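Side-chain contacts in putative alpha-L-fucosidase (Bacteroides thetaiotaomicron, PDB 4H41), which is a putative alpha-L-fucosidase with a TIM-barrel fold, probably hydrolysing fucosidic bonds in carbohydrates such as host glycans: residues L32-T37 and D331-Y336; T37-I42 and D103-L108; D57-H62 and F311-F316; S276-M281 and L286-D291. All coordinates share one frame; numbering follows the deposited sequence.

All four contacts are largely buried and belong to one TIM barrel. Contacts 1 and 2 use the same strand, 34-39, and share T37. Contact 1 ties its start to the last long helix, mainly through a tyrosine hydroxyl and a water. Contact 2 packs its far end on helix 101-111 by apolar and CH-pi contact, with no hydrogen bond across. Contact 3 joins two helices at a carboxylate and a serine. It meets contacts 1 and 2 where T37 OG1 lies 2.9 Å from F313 N. Contact 4 closes the loop leading into helix 290-302 by backbone pairing, and a second subunit covers it more than the others. K33 in contact 1 is exposed.

Contact 1 (L32-T37 and D331-Y336); sequences LKITGT and DRYREY
Y333 meets I34 with the end of its side chain. Its OH accepts from I34 N at 2.9 Å, with an N-H...O angle of 160°. The same hydroxyl gives its proton to water 1, at 2.6 Å from Y333 OH, in the plane of the ring at its edge. Water 1 in turn donates to I34 O at 2.7 Å. One phenol thus holds both polar backbone atoms of I34, one directly and one through the water. The apolar part is lighter: I34 CD1 reaches Y333 CE2 at 4.0 Å. Beside the hydroxyl, I34 CB packs 3.6 Å from Y333 OH. K33 brushes the hydroxyl with its CA and CB, while its lysine chain runs away. The reach to the strand comes from Y333 CG standing trans to its own N (chi1 -179°), which extends the ring from the helix. A phenylalanine here would probably keep the ring packing but leave I34 N without its acceptor and water 1 without its donor. On the same helix, R332 holds E335 OE1 side-on through NE and NH2. R332 also bonds N50 O of the second subunit. I34 rests on L297 of helix 290-302, and the Y333 ring meets F337. The contact joins strand 34-39, the first of the barrel, to the last helix, 324-337, beyond the eighth strand and the short helix 313-316.

Contact 2 (T37-I42 and D103-L108); sequences TFLDEI and DMYLRL
L39 and Y105 make the apolar part of this contact. L39 CD1 sits over the middle of the Y105 ring, 3.6 Å from its centroid and 10° off the ring normal, a CH-pi contact. The methyl touches Y105 CG at 3.7 Å, and L39 CB lies near CZ. The two side chains run past each other in opposite directions. On the other ring face lies the CE methyl of M104, a selenomethionine, offset toward the rim, so the ring is clamped between two methyl groups. L39 CG lies beside its backbone N (chi1 -54°), and this turn sends CD1 over the ring.

In the TIM barrel, L39 ends the first strand, 34-39, and Y105 belongs to helix 101-111, packed outside the barrel. W56 of helix 53-65 meets the Y105 ring edge-to-face. Y105 also touches M73 of the second strand.

No hydrogen bond crosses the contact; the hydroxyl meets a carbon of E41. E41 CG comes to 3.3 Å from Y105 OH, at the ring edge, and the two side chains cross at about a right angle. The chain of E41 bends at chi2 (-76°), and OE2 stays 4.1 Å from Y105 OH. This hydroxyl is buried with no partner in the model. An alanine in place of Y105 would probably open a gap between the L39 and M104 methyls. An inverse gamma turn centred on D40 leads to E41, with E41 N bonded to L39 O at 2.8 Å.

Contact 3 (D57-H62 and F311-F316); sequences DLDFQH and FEFSHF
D59 reaches F313 and S314 through an unusual first torsion. Its chi1 of -127° is not staggered and carries the carboxylate toward helix 313-316. F313 CG is trans to its N (chi1 -180°), and this extends the ring back toward helix 53-65.

In the TIM barrel these are the helix after the first strand and the short helix after the eighth. The contact therefore links the beginning and end of the barrel.

S314 OG donates to D59 OD2 at 2.7 Å, on the anti side of the carboxylate. The other oxygen, D59 OD1, is taken by S318 OG and Q320 NE2, so both ends of the acid are held and its rotation is restricted. D59 OD2 also lies in the plane of the F313 ring, at its edge, 3.5 Å from F313 CD1. There the ring hydrogens would probably offer it a weakly positive rim. Carboxylate and ring planes stand 60° apart. Further round the same edge, H62 CB packs on F313 CZ at 3.7 Å, while the imidazole leads away.

The short helix starts with a cap. E312 is at the N-cap and its peptide with F311 is cis. E312 OE2 lies toward D40 N, which donates to it. E312 OE1 accepts from H315 N at 2.9 Å and, from the opposite face of its carboxylate, from H315 ND1 at 2.7 Å.

Contact 4 (S276-M281 and L286-D291); sequences SFDRDM and LPIKFD
D278 pairs with L286 by its backbone: D278 N donates to L286 O at 2.9 Å. I288 N answers with a bond to S276 O at 2.9 Å. These two bonds flank F277 and P287, a single antiparallel bridge of the non-hydrogen-bonded kind. It draws together the loop between the seventh barrel strand, 269-273, and helix 290-302.

The D278 side chain can be followed outward. CB lies 3.9 Å from both L286 O and I288 CA. With CG trans to N (chi1 -151°), the carboxylate is carried along the facing chain. OD1 turns back along its own loop and accepts from D280 N, closing an Asx turn. OD2 points to the other segment. It takes a weak, long bond from K289 N, the N-cap residue of helix 290-302. Water 3 donates to OD2 and to P287 O, bridging the two. K292 NZ is a distant, weak ion partner.

I288 packs beside the bridge. Its CG2 packs on S276 O at 3.4 Å and its CD1 reaches F277 O at 3.6 Å. N50 of the second subunit bonds I288 O and F290 N, so the start of the helix lies at a subunit interface. Beside the D278-L286 pair, water 2 donates to D278 O at 2.7 Å and accepts from L286 N at 2.9 Å.

Contact 1 (L32-T37 and D331-Y336)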
# COMPACT_ATOMS: atom_id res chain seq x y z
N LEU B 32 4.68 19.89 21.13
CA LEU B 32 3.31 20.05 21.56
C LEU B 32 2.62 18.70 21.47
O LEU B 32 2.65 18.07 20.41
CB LEU B 32 2.65 21.09 20.64
CG LEU B 32 1.22 21.48 20.88
CD1 LEU B 32 0.98 21.93 22.31
CD2 LEU B 32 0.83 22.57 19.94
N LYS B 33 1.99 18.26 22.56
CA LYS B 33 1.32 16.96 22.53
C LYS B 33 0.08 17.03 21.68
O LYS B 33 -0.63 18.06 21.72
CB LYS B 33 0.94 16.52 23.94
CG LYS B 33 2.15 16.23 24.83
CD LYS B 33 1.73 15.93 26.28
CE LYS B 33 2.89 15.93 27.25
NZ LYS B 33 2.46 16.07 28.67
N ILE B 34 -0.26 15.90 21.05
CA ILE B 34 -1.50 15.77 20.25
C ILE B 34 -2.65 15.54 21.22
O ILE B 34 -2.64 14.57 21.99
CB ILE B 34 -1.34 14.63 19.20
CG1 ILE B 34 -0.36 15.09 18.10
CG2 ILE B 34 -2.70 14.30 18.56
CD1 ILE B 34 0.17 14.01 17.28
N THR B 35 -3.61 16.42 21.24
CA THR B 35 -4.75 16.30 22.14
C THR B 35 -6.09 16.24 21.38
O THR B 35 -7.13 16.21 22.00
CB THR B 35 -4.76 17.43 23.17
OG1 THR B 35 -4.87 18.67 22.47
CG2 THR B 35 -3.56 17.38 24.12
N GLY B 36 -6.03 16.14 20.07
CA GLY B 36 -7.21 15.94 19.25
C GLY B 36 -6.90 15.10 18.04
O GLY B 36 -5.75 15.02 17.57
N THR B 37 -7.94 14.39 17.52
CA THR B 37 -7.78 13.65 16.29
C THR B 37 -9.02 13.75 15.47
O THR B 37 -10.13 13.81 16.02
CB THR B 37 -7.42 12.17 16.52
OG1 THR B 37 -7.19 11.54 15.24
CG2 THR B 37 -8.46 11.42 17.29
N ASP B 331 4.02 3.63 20.28
CA ASP B 331 5.05 3.31 21.28
C ASP B 331 6.17 4.35 21.29
O ASP B 331 6.57 4.78 22.35
CB ASP B 331 5.62 1.93 21.04
CG ASP B 331 4.64 0.78 21.25
OD1 ASP B 331 3.57 1.02 21.86
OD2 ASP B 331 4.94 -0.34 20.76
N ARG B 332 6.67 4.76 20.12
CA ARG B 332 7.74 5.79 20.05
C ARG B 332 7.25 7.12 20.62
O ARG B 332 8.00 7.83 21.30
CB ARG B 332 8.23 6.00 18.62
CG ARG B 332 8.78 4.78 17.89
CD ARG B 332 10.10 4.21 18.42
NE ARG B 332 9.96 3.49 19.69
CZ ARG B 332 9.37 2.31 19.87
NH1 ARG B 332 8.87 1.63 18.83
NH2 ARG B 332 9.28 1.79 21.08
N TYR B 333 5.98 7.46 20.33
CA TYR B 333 5.32 8.68 20.82
C TYR B 333 5.21 8.66 22.33
O TYR B 333 5.59 9.63 23.01
CB TYR B 333 3.94 8.78 20.15
CG TYR B 333 3.16 10.00 20.53
CD1 TYR B 333 2.34 9.99 21.65
CD2 TYR B 333 3.23 11.17 19.78
CE1 TYR B 333 1.61 11.12 22.02
CE2 TYR B 333 2.47 12.29 20.11
CZ TYR B 333 1.68 12.27 21.25
OH TYR B 333 1.00 13.39 21.62
N ARG B 334 4.76 7.55 22.90
CA ARG B 334 4.66 7.43 24.35
C ARG B 334 6.00 7.51 25.03
O ARG B 334 6.10 8.03 26.14
CB ARG B 334 3.99 6.10 24.75
CG ARG B 334 2.49 6.09 24.48
CD ARG B 334 1.76 5.16 25.41
NE ARG B 334 2.27 3.80 25.28
CZ ARG B 334 2.99 3.14 26.19
NH1 ARG B 334 3.33 3.72 27.34
NH2 ARG B 334 3.37 1.90 25.96
N GLU B 335 7.04 6.94 24.40
CA GLU B 335 8.37 7.01 24.97
C GLU B 335 8.91 8.45 25.03
O GLU B 335 9.42 8.91 26.05
CB GLU B 335 9.34 6.10 24.17
CG GLU B 335 9.10 4.65 24.50
CD GLU B 335 9.89 3.63 23.71
OE1 GLU B 335 10.62 4.05 22.78
OE2 GLU B 335 9.69 2.42 23.92
N TYR B 336 8.75 9.19 23.96
CA TYR B 336 9.20 10.59 23.87
C TYR B 336 8.46 11.50 24.81
O TYR B 336 9.09 12.40 25.38
CB TYR B 336 9.04 11.06 22.42
CG TYR B 336 9.38 12.51 22.17
CD1 TYR B 336 10.69 12.93 22.01
CD2 TYR B 336 8.38 13.47 22.11
CE1 TYR B 336 11.00 14.28 21.77
CE2 TYR B 336 8.68 14.82 21.91
CZ TYR B 336 9.97 15.21 21.68
OH TYR B 336 10.21 16.54 21.45
O HOH W 1 -0.81 13.26 23.42

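Contact 2 (T37-I42 and D103-L108)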
# COMPACT_ATOMS: atom_id res chain seq x y z
N THR B 37 -7.94 14.39 17.52
CA THR B 37 -7.78 13.65 16.29
C THR B 37 -9.02 13.75 15.47
O THR B 37 -10.13 13.81 16.02
CB THR B 37 -7.42 12.17 16.52
OG1 THR B 37 -7.19 11.54 15.24
CG2 THR B 37 -8.46 11.42 17.29
N PHE B 38 -8.82 13.74 14.16
CA PHE B 38 -9.91 13.52 13.25
C PHE B 38 -10.33 12.08 13.36
O PHE B 38 -9.56 11.21 13.79
CB PHE B 38 -9.56 13.83 11.81
CG PHE B 38 -9.44 15.31 11.56
CD1 PHE B 38 -10.57 16.08 11.30
CD2 PHE B 38 -8.21 15.95 11.65
CE1 PHE B 38 -10.46 17.45 11.05
CE2 PHE B 38 -8.10 17.33 11.41
CZ PHE B 38 -9.23 18.07 11.14
N LEU B 39 -11.57 11.86 12.97
CA LEU B 39 -12.21 10.57 12.78
C LEU B 39 -12.47 10.59 11.30
O LEU B 39 -13.32 11.37 10.87
CB LEU B 39 -13.51 10.46 13.62
CG LEU B 39 -13.41 10.73 15.10
CD1 LEU B 39 -14.78 10.93 15.68
CD2 LEU B 39 -12.66 9.63 15.80
N ASP B 40 -11.79 9.75 10.50
CA ASP B 40 -11.84 9.85 9.05
C ASP B 40 -13.08 9.24 8.44
O ASP B 40 -13.02 8.23 7.74
CB ASP B 40 -10.58 9.24 8.45
CG ASP B 40 -10.44 9.53 6.96
OD1 ASP B 40 -10.88 10.62 6.53
OD2 ASP B 40 -9.88 8.69 6.25
N GLU B 41 -14.22 9.90 8.67
CA GLU B 41 -15.51 9.57 8.10
C GLU B 41 -16.15 10.88 7.63
O GLU B 41 -16.21 11.76 8.46
CB GLU B 41 -16.42 8.95 9.19
CG GLU B 41 -15.93 7.61 9.69
CD GLU B 41 -16.15 6.43 8.78
OE1 GLU B 41 -16.81 6.58 7.73
OE2 GLU B 41 -15.68 5.33 9.17
N ILE B 42 -16.66 11.03 6.39
CA ILE B 42 -16.48 10.14 5.26
C ILE B 42 -15.11 10.43 4.67
O ILE B 42 -14.84 11.56 4.32
CB ILE B 42 -17.57 10.32 4.19
CG1 ILE B 42 -18.98 10.00 4.72
CG2 ILE B 42 -17.24 9.47 2.97
CD1 ILE B 42 -19.21 8.57 5.25
N ASP B 103 -24.28 9.30 16.06
CA ASP B 103 -24.78 8.78 17.34
C ASP B 103 -23.67 8.00 18.05
O ASP B 103 -23.43 8.21 19.23
CB ASP B 103 -25.98 7.85 17.10
CG ASP B 103 -26.33 7.00 18.31
OD1 ASP B 103 -26.86 7.56 19.29
OD2 ASP B 103 -26.00 5.79 18.31
N MSE B 104 -22.98 7.13 17.31
CA MSE B 104 -21.94 6.30 17.91
C MSE B 104 -20.82 7.13 18.46
O MSE B 104 -20.43 6.92 19.61
CB MSE B 104 -21.37 5.30 16.88
CG MSE B 104 -20.43 4.29 17.51
SE MSE B 104 -19.47 3.35 16.15
CE MSE B 104 -18.33 4.83 15.55
N TYR B 105 -20.28 8.04 17.66
CA TYR B 105 -19.17 8.89 18.12
C TYR B 105 -19.57 9.78 19.27
O TYR B 105 -18.78 9.98 20.18
CB TYR B 105 -18.60 9.75 16.99
CG TYR B 105 -17.89 8.96 15.93
CD1 TYR B 105 -16.94 7.99 16.26
CD2 TYR B 105 -18.08 9.24 14.58
CE1 TYR B 105 -16.23 7.31 15.28
CE2 TYR B 105 -17.38 8.56 13.59
CZ TYR B 105 -16.45 7.60 13.95
OH TYR B 105 -15.74 6.96 12.97
N LEU B 106 -20.77 10.35 19.25
CA LEU B 106 -21.24 11.18 20.37
C LEU B 106 -21.31 10.37 21.66
O LEU B 106 -20.90 10.87 22.71
CB LEU B 106 -22.56 11.82 20.04
CG LEU B 106 -22.46 13.01 19.08
CD1 LEU B 106 -23.82 13.36 18.52
CD2 LEU B 106 -21.90 14.23 19.77
N ARG B 107 -21.79 9.12 21.60
CA ARG B 107 -21.87 8.25 22.78
C ARG B 107 -20.48 7.88 23.27
O ARG B 107 -20.23 7.87 24.47
CB ARG B 107 -22.70 6.99 22.50
CG ARG B 107 -24.20 7.28 22.45
CD ARG B 107 -25.04 6.02 22.37
NE ARG B 107 -24.89 5.35 21.08
CZ ARG B 107 -24.13 4.30 20.82
NH1 ARG B 107 -23.39 3.75 21.78
NH2 ARG B 107 -24.08 3.79 19.59
N LEU B 108 -19.56 7.58 22.35
CA LEU B 108 -18.20 7.22 22.74
C LEU B 108 -17.48 8.44 23.32
O LEU B 108 -16.77 8.31 24.32
CB LEU B 108 -17.42 6.64 21.56
CG LEU B 108 -17.90 5.28 21.08
CD1 LEU B 108 -17.14 4.84 19.84
CD2 LEU B 108 -17.78 4.20 22.19

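Contact 3 (D57-H62 and F311-F316)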
# COMPACT_ATOMS: atom_id res chain seq x y z
N ASP B 57 -14.86 1.66 20.17
CA ASP B 57 -14.75 1.81 21.62
C ASP B 57 -13.31 1.56 22.08
O ASP B 57 -12.75 2.35 22.85
CB ASP B 57 -15.70 0.84 22.33
CG ASP B 57 -15.48 0.83 23.83
OD1 ASP B 57 -15.95 1.77 24.50
OD2 ASP B 57 -14.75 -0.05 24.31
N LEU B 58 -12.70 0.51 21.58
CA LEU B 58 -11.30 0.21 21.92
C LEU B 58 -10.36 1.33 21.41
O LEU B 58 -9.43 1.72 22.12
CB LEU B 58 -10.91 -1.14 21.34
CG LEU B 58 -9.46 -1.58 21.49
CD1 LEU B 58 -9.08 -1.70 22.96
CD2 LEU B 58 -9.21 -2.93 20.77
N ASP B 59 -10.62 1.88 20.22
CA ASP B 59 -9.77 2.97 19.75
C ASP B 59 -9.90 4.20 20.61
O ASP B 59 -8.88 4.86 20.87
CB ASP B 59 -10.02 3.36 18.27
CG ASP B 59 -8.71 3.34 17.52
OD1 ASP B 59 -7.95 2.38 17.72
OD2 ASP B 59 -8.44 4.30 16.77
N PHE B 60 -11.09 4.49 21.10
CA PHE B 60 -11.26 5.65 21.99
C PHE B 60 -10.45 5.44 23.28
O PHE B 60 -9.92 6.40 23.85
CB PHE B 60 -12.73 5.90 22.29
CG PHE B 60 -13.39 6.87 21.32
CD1 PHE B 60 -13.55 6.53 19.97
CD2 PHE B 60 -13.88 8.10 21.76
CE1 PHE B 60 -14.15 7.42 19.07
CE2 PHE B 60 -14.52 8.97 20.86
CZ PHE B 60 -14.69 8.60 19.54
N GLN B 61 -10.35 4.18 23.76
CA GLN B 61 -9.51 3.86 24.92
C GLN B 61 -8.03 4.12 24.63
O GLN B 61 -7.34 4.70 25.49
CB GLN B 61 -9.69 2.40 25.33
CG GLN B 61 -11.07 2.05 25.86
CD GLN B 61 -11.14 0.59 26.16
OE1 GLN B 61 -10.30 0.08 26.92
NE2 GLN B 61 -12.15 -0.12 25.65
N HIS B 62 -7.55 3.77 23.41
CA HIS B 62 -6.15 4.01 23.01
C HIS B 62 -5.90 5.52 22.93
O HIS B 62 -4.84 6.00 23.32
CB HIS B 62 -5.77 3.33 21.65
CG HIS B 62 -5.80 1.82 21.65
ND1 HIS B 62 -5.16 1.08 22.63
CD2 HIS B 62 -6.30 0.97 20.72
CE1 HIS B 62 -5.35 -0.20 22.32
NE2 HIS B 62 -6.05 -0.31 21.18
N PHE B 311 -4.48 14.33 11.76
CA PHE B 311 -5.07 13.43 10.77
C PHE B 311 -4.03 12.32 10.66
O PHE B 311 -2.95 12.56 10.11
CB PHE B 311 -5.35 14.11 9.43
CG PHE B 311 -6.14 13.20 8.51
CD1 PHE B 311 -5.51 12.21 7.79
CD2 PHE B 311 -7.53 13.23 8.51
CE1 PHE B 311 -6.23 11.29 7.05
CE2 PHE B 311 -8.26 12.32 7.75
CZ PHE B 311 -7.60 11.36 7.02
N GLU B 312 -4.26 11.11 11.19
CA GLU B 312 -5.47 10.63 11.85
C GLU B 312 -5.08 9.51 12.77
O GLU B 312 -4.36 8.60 12.34
CB GLU B 312 -6.49 10.14 10.81
CG GLU B 312 -7.86 9.84 11.40
CD GLU B 312 -8.43 8.44 11.22
OE1 GLU B 312 -7.65 7.52 10.92
OE2 GLU B 312 -9.66 8.26 11.41
N PHE B 313 -5.52 9.55 14.00
CA PHE B 313 -5.10 8.54 14.98
C PHE B 313 -5.44 7.11 14.57
O PHE B 313 -4.54 6.25 14.63
CB PHE B 313 -5.71 8.83 16.33
CG PHE B 313 -5.33 7.85 17.41
CD1 PHE B 313 -6.09 6.72 17.64
CD2 PHE B 313 -4.23 8.09 18.22
CE1 PHE B 313 -5.73 5.80 18.61
CE2 PHE B 313 -3.85 7.14 19.18
CZ PHE B 313 -4.62 6.01 19.38
N SER B 314 -6.70 6.84 14.25
CA SER B 314 -7.15 5.45 14.02
C SER B 314 -6.33 4.67 12.98
O SER B 314 -6.14 3.48 13.15
CB SER B 314 -8.62 5.38 13.69
OG SER B 314 -9.33 5.94 14.79
N HIS B 315 -5.96 5.30 11.87
CA HIS B 315 -5.15 4.64 10.86
C HIS B 315 -3.67 4.74 11.12
O HIS B 315 -2.91 3.81 10.78
CB HIS B 315 -5.42 5.24 9.48
CG HIS B 315 -6.72 4.83 8.86
ND1 HIS B 315 -7.90 5.44 9.20
CD2 HIS B 315 -6.98 3.89 7.93
CE1 HIS B 315 -8.84 4.86 8.46
NE2 HIS B 315 -8.32 3.95 7.65
N PHE B 316 -3.22 5.92 11.57
CA PHE B 316 -1.80 6.20 11.57
C PHE B 316 -1.08 6.18 12.91
O PHE B 316 0.14 6.13 12.88
CB PHE B 316 -1.54 7.50 10.82
CG PHE B 316 -2.10 7.42 9.42
CD1 PHE B 316 -1.56 6.56 8.48
CD2 PHE B 316 -3.21 8.17 9.05
CE1 PHE B 316 -2.08 6.46 7.19
CE2 PHE B 316 -3.73 8.09 7.74
CZ PHE B 316 -3.18 7.20 6.84

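Contact 4 (S276-M281 and L286-D291)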
# COMPACT_ATOMS: atom_id res chain seq x y z
N SER B 276 0.01 12.47 10.72
CA SER B 276 0.71 11.30 11.24
C SER B 276 0.89 10.23 10.18
O SER B 276 1.33 9.10 10.48
CB SER B 276 -0.01 10.79 12.49
OG SER B 276 -1.40 10.67 12.30
N PHE B 277 0.71 10.61 8.89
CA PHE B 277 0.98 9.78 7.73
C PHE B 277 2.14 10.41 6.96
O PHE B 277 2.39 11.62 7.11
CB PHE B 277 -0.25 9.61 6.85
CG PHE B 277 -0.79 10.89 6.28
CD1 PHE B 277 -1.67 11.67 7.01
CD2 PHE B 277 -0.34 11.38 5.06
CE1 PHE B 277 -2.14 12.88 6.50
CE2 PHE B 277 -0.83 12.57 4.55
CZ PHE B 277 -1.77 13.29 5.26
N ASP B 278 2.86 9.61 6.17
CA ASP B 278 4.03 10.07 5.47
C ASP B 278 3.70 10.53 4.04
O ASP B 278 3.27 9.76 3.23
CB ASP B 278 5.09 8.93 5.44
CG ASP B 278 6.50 9.46 5.40
OD1 ASP B 278 6.79 10.26 4.48
OD2 ASP B 278 7.33 9.10 6.33
N ARG B 279 4.00 11.78 3.72
CA ARG B 279 3.81 12.33 2.38
C ARG B 279 5.06 12.13 1.50
O ARG B 279 5.04 12.52 0.34
CB ARG B 279 3.51 13.85 2.46
CG ARG B 279 2.09 14.13 2.77
CD ARG B 279 1.82 15.62 2.61
NE ARG B 279 0.50 15.89 3.10
CZ ARG B 279 -0.62 15.63 2.46
NH1 ARG B 279 -0.60 15.26 1.18
NH2 ARG B 279 -1.78 15.86 3.04
N ASP B 280 6.15 11.59 2.02
CA ASP B 280 7.41 11.48 1.25
C ASP B 280 7.58 10.14 0.58
O ASP B 280 8.63 9.90 -0.01
CB ASP B 280 8.60 11.71 2.20
CG ASP B 280 8.56 13.05 2.90
OD1 ASP B 280 8.11 14.02 2.29
OD2 ASP B 280 8.97 13.11 4.09
N MSE B 281 6.59 9.28 0.64
CA MSE B 281 6.69 7.89 0.21
C MSE B 281 5.85 7.58 -1.01
O MSE B 281 4.83 8.22 -1.24
CB MSE B 281 6.25 6.98 1.36
CG MSE B 281 7.07 7.15 2.63
SE MSE B 281 8.83 6.37 2.42
CE MSE B 281 9.96 7.89 2.56
N LEU B 286 0.93 5.71 4.35
CA LEU B 286 1.18 4.86 5.51
C LEU B 286 1.71 5.72 6.65
O LEU B 286 1.96 6.92 6.45
CB LEU B 286 2.15 3.73 5.14
CG LEU B 286 1.51 2.65 4.28
CD1 LEU B 286 2.58 1.69 3.80
CD2 LEU B 286 0.44 1.91 5.02
N PRO B 287 1.78 5.15 7.87
CA PRO B 287 2.23 5.96 9.01
C PRO B 287 3.58 6.66 8.80
O PRO B 287 4.52 6.14 8.16
CB PRO B 287 2.29 4.95 10.15
CG PRO B 287 1.24 3.91 9.76
CD PRO B 287 1.39 3.79 8.32
N ILE B 288 3.67 7.86 9.38
CA ILE B 288 4.88 8.68 9.30
C ILE B 288 6.01 8.11 10.16
O ILE B 288 5.79 7.46 11.18
CB ILE B 288 4.55 10.15 9.70
CG1 ILE B 288 5.57 11.14 9.14
CG2 ILE B 288 4.40 10.31 11.21
CD1 ILE B 288 5.13 12.60 9.29
N LYS B 289 7.24 8.42 9.76
CA LYS B 289 8.41 8.21 10.57
C LYS B 289 8.30 9.11 11.84
O LYS B 289 8.10 10.32 11.74
CB LYS B 289 9.69 8.56 9.78
CG LYS B 289 10.95 8.53 10.62
CD LYS B 289 12.21 8.85 9.81
CE LYS B 289 12.62 7.80 8.85
NZ LYS B 289 13.98 8.11 8.30
N PHE B 290 8.40 8.50 13.02
CA PHE B 290 8.28 9.22 14.28
C PHE B 290 9.11 10.52 14.31
O PHE B 290 8.59 11.57 14.69
CB PHE B 290 8.70 8.35 15.46
CG PHE B 290 8.75 9.16 16.73
CD1 PHE B 290 7.61 9.79 17.22
CD2 PHE B 290 9.96 9.44 17.34
CE1 PHE B 290 7.68 10.61 18.35
CE2 PHE B 290 10.03 10.30 18.44
CZ PHE B 290 8.88 10.84 18.96
N ASP B 291 10.37 10.46 13.90
CA ASP B 291 11.22 11.68 13.96
C ASP B 291 10.68 12.81 13.13
O ASP B 291 10.82 13.96 13.53
CB ASP B 291 12.69 11.42 13.58
CG ASP B 291 13.56 10.98 14.75
OD1 ASP B 291 13.11 11.10 15.92
OD2 ASP B 291 14.75 10.65 14.51
O HOH W 2 3.09 7.07 3.05
O HOH W 3 6.99 6.36 6.86